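Local coordinates for signal recognition particle receptor subunit beta (Mus musculus, PDB 2FH5), which binds GTP as a subunit of the signal recognition particle receptor, which directs nascent secretory proteins to the endoplasmic reticulum membrane, at residues R8-K20 against L72-V86. Sequence-based numbering, arbitrary orientation.
Sequences RAVLFVGLCDSGK and LDRFKSSARAVVFVV. With GTP (guanosine-5'-triphosphate), chain D.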
loop_
_atom_site.group_PDB
_atom_site.type_symbol
_atom_site.label_atom_id
_atom_site.label_comp_id
_atom_site.label_asym_id
_atom_site.label_seq_id
_atom_site.Cartn_x
_atom_site.Cartn_y
_atom_site.Cartn_z
ATOM N N ARG B 8 -13.177 4.842 16.641
ATOM C CA ARG B 8 -11.770 4.368 16.800
ATOM C C ARG B 8 -11.130 3.857 15.495
ATOM O O ARG B 8 -11.744 3.838 14.433
ATOM C CB ARG B 8 -11.680 3.270 17.866
ATOM C CG ARG B 8 -12.094 3.692 19.243
ATOM C CD ARG B 8 -11.659 2.668 20.255
ATOM N NE ARG B 8 -10.246 2.793 20.594
ATOM C CZ ARG B 8 -9.605 1.974 21.428
ATOM N NH1 ARG B 8 -10.246 0.967 22.006
ATOM N NH2 ARG B 8 -8.321 2.163 21.695
ATOM N N ALA B 9 -9.891 3.403 15.617
ATOM C CA ALA B 9 -9.112 2.961 14.484
ATOM C C ALA B 9 -9.269 1.521 14.025
ATOM O O ALA B 9 -9.487 0.603 14.827
ATOM C CB ALA B 9 -7.647 3.243 14.760
ATOM N N VAL B 10 -9.168 1.355 12.706
ATOM C CA VAL B 10 -9.204 0.055 12.062
ATOM C C VAL B 10 -7.846 -0.066 11.357
ATOM O O VAL B 10 -7.531 0.721 10.475
ATOM C CB VAL B 10 -10.285 -0.056 10.982
ATOM C CG1 VAL B 10 -10.249 -1.459 10.392
ATOM C CG2 VAL B 10 -11.654 0.260 11.566
ATOM N N LEU B 11 -7.046 -1.043 11.762
ATOM C CA LEU B 11 -5.746 -1.263 11.157
ATOM C C LEU B 11 -5.774 -2.270 10.000
ATOM O O LEU B 11 -6.318 -3.363 10.137
ATOM C CB LEU B 11 -4.776 -1.760 12.228
ATOM C CG LEU B 11 -4.797 -0.951 13.524
ATOM C CD1 LEU B 11 -3.700 -1.477 14.464
ATOM C CD2 LEU B 11 -4.599 0.527 13.230
ATOM N N PHE B 12 -5.216 -1.896 8.852
ATOM C CA PHE B 12 -5.130 -2.816 7.718
ATOM C C PHE B 12 -3.669 -3.292 7.721
ATOM O O PHE B 12 -2.735 -2.478 7.640
ATOM C CB PHE B 12 -5.451 -2.103 6.407
ATOM C CG PHE B 12 -6.907 -1.784 6.231
ATOM C CD1 PHE B 12 -7.516 -0.787 6.987
ATOM C CD2 PHE B 12 -7.688 -2.515 5.345
ATOM C CE1 PHE B 12 -8.889 -0.526 6.865
ATOM C CE2 PHE B 12 -9.059 -2.257 5.220
ATOM C CZ PHE B 12 -9.655 -1.257 5.986
ATOM N N VAL B 13 -3.471 -4.600 7.846
ATOM C CA VAL B 13 -2.134 -5.164 7.910
ATOM C C VAL B 13 -2.092 -6.361 6.989
ATOM O O VAL B 13 -3.136 -6.874 6.622
ATOM C CB VAL B 13 -1.778 -5.632 9.362
ATOM C CG1 VAL B 13 -1.762 -4.433 10.341
ATOM C CG2 VAL B 13 -2.776 -6.690 9.821
ATOM N N GLY B 14 -0.893 -6.812 6.623
ATOM C CA GLY B 14 -0.760 -7.948 5.723
ATOM C C GLY B 14 0.556 -7.853 4.990
ATOM O O GLY B 14 1.222 -6.799 5.025
ATOM N N LEU B 15 0.933 -8.936 4.306
ATOM C CA LEU B 15 2.208 -8.947 3.587
ATOM C C LEU B 15 2.196 -7.886 2.510
ATOM O O LEU B 15 1.138 -7.351 2.170
ATOM C CB LEU B 15 2.487 -10.316 2.926
ATOM C CG LEU B 15 2.439 -11.544 3.835
ATOM C CD1 LEU B 15 2.618 -12.776 2.987
ATOM C CD2 LEU B 15 3.479 -11.455 4.934
ATOM N N CYS B 16 3.380 -7.572 1.999
ATOM C CA CYS B 16 3.516 -6.619 0.900
ATOM C C CYS B 16 2.669 -7.115 -0.251
ATOM O O CYS B 16 2.568 -8.320 -0.467
ATOM C CB CYS B 16 4.962 -6.561 0.421
ATOM S SG CYS B 16 6.018 -5.637 1.522
ATOM N N ASP B 17 2.053 -6.193 -0.976
ATOM C CA ASP B 17 1.239 -6.575 -2.116
ATOM C C ASP B 17 -0.050 -7.316 -1.836
ATOM O O ASP B 17 -0.628 -7.875 -2.776
ATOM C CB ASP B 17 2.056 -7.434 -3.091
ATOM C CG ASP B 17 3.176 -6.667 -3.718
ATOM O OD1 ASP B 17 2.877 -5.679 -4.440
ATOM O OD2 ASP B 17 4.352 -7.040 -3.487
ATOM N N SER B 18 -0.505 -7.372 -0.588
ATOM C CA SER B 18 -1.757 -8.086 -0.360
ATOM C C SER B 18 -2.930 -7.202 -0.851
ATOM O O SER B 18 -3.991 -7.709 -1.182
ATOM C CB SER B 18 -1.900 -8.480 1.112
ATOM O OG SER B 18 -1.680 -7.382 1.966
ATOM N N GLY B 19 -2.690 -5.886 -0.929
ATOM C CA GLY B 19 -3.686 -4.944 -1.417
ATOM C C GLY B 19 -4.219 -3.969 -0.377
ATOM O O GLY B 19 -5.301 -3.411 -0.553
ATOM N N LYS B 20 -3.472 -3.751 0.697
ATOM C CA LYS B 20 -3.939 -2.877 1.772
ATOM C C LYS B 20 -4.214 -1.465 1.312
ATOM O O LYS B 20 -5.270 -0.916 1.607
ATOM C CB LYS B 20 -2.937 -2.845 2.952
ATOM C CG LYS B 20 -2.708 -4.213 3.635
ATOM C CD LYS B 20 -1.572 -4.167 4.690
ATOM C CE LYS B 20 -0.215 -3.784 4.094
ATOM N NZ LYS B 20 0.269 -4.730 3.053
ATOM N N LEU B 72 2.756 -1.860 13.889
ATOM C CA LEU B 72 1.588 -2.490 14.492
ATOM C C LEU B 72 1.677 -2.207 16.003
ATOM O O LEU B 72 0.668 -1.881 16.638
ATOM C CB LEU B 72 1.554 -4.003 14.230
ATOM C CG LEU B 72 0.435 -4.831 14.912
ATOM C CD1 LEU B 72 -0.959 -4.327 14.548
ATOM C CD2 LEU B 72 0.559 -6.271 14.495
ATOM N N ASP B 73 2.880 -2.316 16.575
ATOM C CA ASP B 73 3.066 -2.027 18.006
ATOM C C ASP B 73 2.633 -0.598 18.311
ATOM O O ASP B 73 1.969 -0.347 19.317
ATOM C CB ASP B 73 4.531 -2.131 18.439
ATOM C CG ASP B 73 5.055 -3.556 18.445
ATOM O OD1 ASP B 73 4.252 -4.492 18.691
ATOM O OD2 ASP B 73 6.284 -3.732 18.223
ATOM N N ARG B 74 3.017 0.343 17.449
ATOM C CA ARG B 74 2.684 1.742 17.675
ATOM C C ARG B 74 1.191 2.062 17.657
ATOM O O ARG B 74 0.737 2.906 18.420
ATOM C CB ARG B 74 3.405 2.638 16.657
ATOM C CG ARG B 74 3.129 4.114 16.871
ATOM C CD ARG B 74 3.485 4.981 15.681
ATOM N NE ARG B 74 4.922 5.064 15.456
ATOM C CZ ARG B 74 5.491 5.894 14.584
ATOM N NH1 ARG B 74 4.737 6.719 13.858
ATOM N NH2 ARG B 74 6.813 5.892 14.432
ATOM N N PHE B 75 0.423 1.385 16.811
ATOM C CA PHE B 75 -1.001 1.673 16.715
ATOM C C PHE B 75 -1.963 0.655 17.323
ATOM O O PHE B 75 -3.166 0.933 17.396
ATOM C CB PHE B 75 -1.397 1.854 15.240
ATOM C CG PHE B 75 -0.809 3.077 14.586
ATOM C CD1 PHE B 75 -1.256 4.358 14.926
ATOM C CD2 PHE B 75 0.215 2.955 13.641
ATOM C CE1 PHE B 75 -0.684 5.505 14.330
ATOM C CE2 PHE B 75 0.784 4.088 13.049
ATOM C CZ PHE B 75 0.331 5.362 13.396
ATOM N N LYS B 76 -1.477 -0.514 17.744
ATOM C CA LYS B 76 -2.393 -1.533 18.256
ATOM C C LYS B 76 -3.334 -1.132 19.390
ATOM O O LYS B 76 -4.529 -1.448 19.334
ATOM C CB LYS B 76 -1.640 -2.813 18.638
ATOM C CG LYS B 76 -0.582 -2.651 19.693
ATOM C CD LYS B 76 0.105 -3.973 19.970
ATOM C CE LYS B 76 1.208 -3.813 21.000
ATOM N NZ LYS B 76 1.966 -5.086 21.220
ATOM N N SER B 77 -2.829 -0.426 20.402
ATOM C CA SER B 77 -3.693 -0.037 21.518
ATOM C C SER B 77 -4.836 0.909 21.115
ATOM O O SER B 77 -5.794 1.068 21.872
ATOM C CB SER B 77 -2.866 0.582 22.649
ATOM O OG SER B 77 -2.341 1.842 22.273
ATOM N N SER B 78 -4.745 1.516 19.928
ATOM C CA SER B 78 -5.785 2.429 19.417
ATOM C C SER B 78 -6.795 1.720 18.508
ATOM O O SER B 78 -7.746 2.349 18.026
ATOM C CB SER B 78 -5.158 3.567 18.589
ATOM O OG SER B 78 -4.041 4.161 19.237
ATOM N N ALA B 79 -6.597 0.421 18.276
ATOM C CA ALA B 79 -7.459 -0.325 17.371
ATOM C C ALA B 79 -8.762 -0.901 17.898
ATOM O O ALA B 79 -8.800 -1.643 18.874
ATOM C CB ALA B 79 -6.663 -1.433 16.715
ATOM N N ARG B 80 -9.829 -0.557 17.207
ATOM C CA ARG B 80 -11.145 -1.059 17.508
ATOM C C ARG B 80 -11.273 -2.350 16.694
ATOM O O ARG B 80 -12.015 -3.270 17.063
ATOM C CB ARG B 80 -12.186 -0.052 17.035
ATOM C CG ARG B 80 -13.597 -0.551 17.035
ATOM C CD ARG B 80 -14.516 0.523 16.487
ATOM N NE ARG B 80 -15.818 0.509 17.147
ATOM C CZ ARG B 80 -16.029 0.948 18.383
ATOM N NH1 ARG B 80 -15.025 1.445 19.096
ATOM N NH2 ARG B 80 -17.243 0.875 18.915
ATOM N N ALA B 81 -10.544 -2.403 15.576
ATOM C CA ALA B 81 -10.576 -3.562 14.697
ATOM C C ALA B 81 -9.328 -3.654 13.838
ATOM O O ALA B 81 -8.667 -2.656 13.570
ATOM C CB ALA B 81 -11.808 -3.515 13.808
ATOM N N VAL B 82 -9.027 -4.871 13.404
ATOM C CA VAL B 82 -7.872 -5.146 12.579
ATOM C C VAL B 82 -8.343 -5.948 11.389
ATOM O O VAL B 82 -9.081 -6.915 11.568
ATOM C CB VAL B 82 -6.829 -5.994 13.333
ATOM C CG1 VAL B 82 -5.656 -6.372 12.394
ATOM C CG2 VAL B 82 -6.331 -5.225 14.527
ATOM N N VAL B 83 -7.947 -5.525 10.184
ATOM C CA VAL B 83 -8.282 -6.236 8.949
ATOM C C VAL B 83 -6.964 -6.746 8.434
ATOM O O VAL B 83 -6.060 -5.957 8.103
ATOM C CB VAL B 83 -8.867 -5.318 7.877
ATOM C CG1 VAL B 83 -9.170 -6.129 6.601
ATOM C CG2 VAL B 83 -10.131 -4.650 8.410
ATOM N N PHE B 84 -6.828 -8.061 8.412
ATOM C CA PHE B 84 -5.602 -8.673 7.933
ATOM C C PHE B 84 -5.894 -9.029 6.478
ATOM O O PHE B 84 -6.725 -9.902 6.193
ATOM C CB PHE B 84 -5.273 -9.924 8.777
ATOM C CG PHE B 84 -3.923 -10.529 8.490
ATOM C CD1 PHE B 84 -3.713 -11.313 7.347
ATOM C CD2 PHE B 84 -2.854 -10.303 9.352
ATOM C CE1 PHE B 84 -2.446 -11.864 7.069
ATOM C CE2 PHE B 84 -1.569 -10.850 9.089
ATOM C CZ PHE B 84 -1.367 -11.630 7.949
ATOM N N VAL B 85 -5.223 -8.337 5.557
ATOM C CA VAL B 85 -5.424 -8.567 4.126
ATOM C C VAL B 85 -4.570 -9.690 3.543
ATOM O O VAL B 85 -3.383 -9.799 3.819
ATOM C CB VAL B 85 -5.155 -7.288 3.359
ATOM C CG1 VAL B 85 -5.514 -7.480 1.913
ATOM C CG2 VAL B 85 -5.930 -6.140 3.999
ATOM N N VAL B 86 -5.186 -10.522 2.721
ATOM C CA VAL B 86 -4.507 -11.660 2.105
ATOM C C VAL B 86 -4.657 -11.688 0.577
ATOM O O VAL B 86 -5.763 -11.556 0.055
ATOM C CB VAL B 86 -5.086 -12.990 2.656
ATOM C CG1 VAL B 86 -4.380 -14.203 2.022
ATOM C CG2 VAL B 86 -4.949 -13.010 4.149
HETATM P PG GTP D . 2.563 -2.766 0.762
HETATM O O1G GTP D . 3.827 -3.227 0.218
HETATM O O2G GTP D . 2.429 -1.278 0.758
HETATM O O3G GTP D . 2.329 -3.351 2.172
HETATM O O3B GTP D . 1.419 -3.392 -0.369
HETATM P PB GTP D . -0.101 -3.210 -0.316
HETATM O O1B GTP D . -0.734 -4.334 0.437
HETATM O O2B GTP D . -0.549 -1.862 0.211
HETATM O O3A GTP D . -0.431 -3.409 -1.867
HETATM P PA GTP D . -1.176 -2.448 -2.866
HETATM O O1A GTP D . -2.418 -1.972 -2.342
HETATM O O2A GTP D . -0.262 -1.333 -3.293
HETATM O "O5'" GTP D . -1.471 -3.518 -3.996
HETATM C "C5'" GTP D . -0.370 -4.118 -4.657
HETATM C "C4'" GTP D . -0.739 -4.375 -6.118
HETATM O "O4'" GTP D . -1.873 -5.263 -6.216
HETATM C "C3'" GTP D . -1.161 -3.120 -6.889
HETATM O "O3'" GTP D . -0.645 -3.150 -8.250
HETATM C "C2'" GTP D . -2.661 -3.182 -6.847
HETATM O "O2'" GTP D . -3.343 -2.375 -7.828
HETATM C "C1'" GTP D . -2.958 -4.680 -6.934
HETATM N N9 GTP D . -4.175 -5.096 -6.259
HETATM C C8 GTP D . -4.571 -4.739 -4.965
HETATM N N7 GTP D . -5.737 -5.305 -4.665
HETATM C C5 GTP D . -6.120 -6.060 -5.795
HETATM C C6 GTP D . -7.230 -6.875 -6.088
HETATM O O6 GTP D . -8.192 -7.156 -5.399
HETATM N N1 GTP D . -7.272 -7.485 -7.371
HETATM C C2 GTP D . -6.284 -7.307 -8.322
HETATM N N2 GTP D . -6.414 -7.914 -9.534
HETATM N N3 GTP D . -5.211 -6.526 -8.028
HETATM C C4 GTP D . -5.143 -5.912 -6.782
HETATM O O HOH W 1 -0.934 -11.052 3.761
#
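Val-13 and Val-85 meet where strand 9-13, about to enter the P-loop, pairs in parallel with strand 81-86. The two are neighbours in the central sheet of the P-loop NTPase domain, with strand 55-60 on the other side of 9-13. Val-85 N donates to Val-13 O at 2.8 Å. The ladder continues through Val-13 N to Val-83 O, Val-83 N to Leu-11 O (2.7 Å) and Leu-11 N to Ala-81 O. A beta bulge breaks the register at its start, where Ala-9 O accepts from both Arg-80 N and Ala-81 N. On one face of the sheet Val-83 CB sits over the rim of the Phe-12 ring, 4.2 Å from its centroid, a CH-pi contact. Trp-209 of helix 204-213 also touches Val-83. On the other face Leu-11 CD1 reaches Ala-79 CB and, at 4.0 Å, Leu-72 CD1 of helix 65-75. Val-13 has CG1 anti to its carbonyl carbon (chi1 -63°), which turns CG2 onto Phe-84 CD2, 3.6 Å away. Past the strand, Val-85 CG2 packs on Lys-20 CG (3.8 Å), and Ser-18 CB lies against Val-85 O. A water joins Leu-15 N to Val-85 O. Gly-14 has no side chain, and a CB there would clash with that same carbonyl. Ser-18 OG donates to Leu-15 O within the loop. The Lys-20 chain bends at chi3 and chi4 (both -61°), which brings NZ back to GTP O3G (2.6 Å), GTP O1B and Gly-14 O. Gly-19 N and Lys-20 N also donate to GTP O1B. With an alanine here the ammonium is gone, which is likely to leave GTP O1B and O3G without the group that bridges them. Strand 81-86 thus touches the Walker A loop mainly through Val-85, by its side chain and its carbonyl, while amides and the lysine ammonium face the phosphate charge.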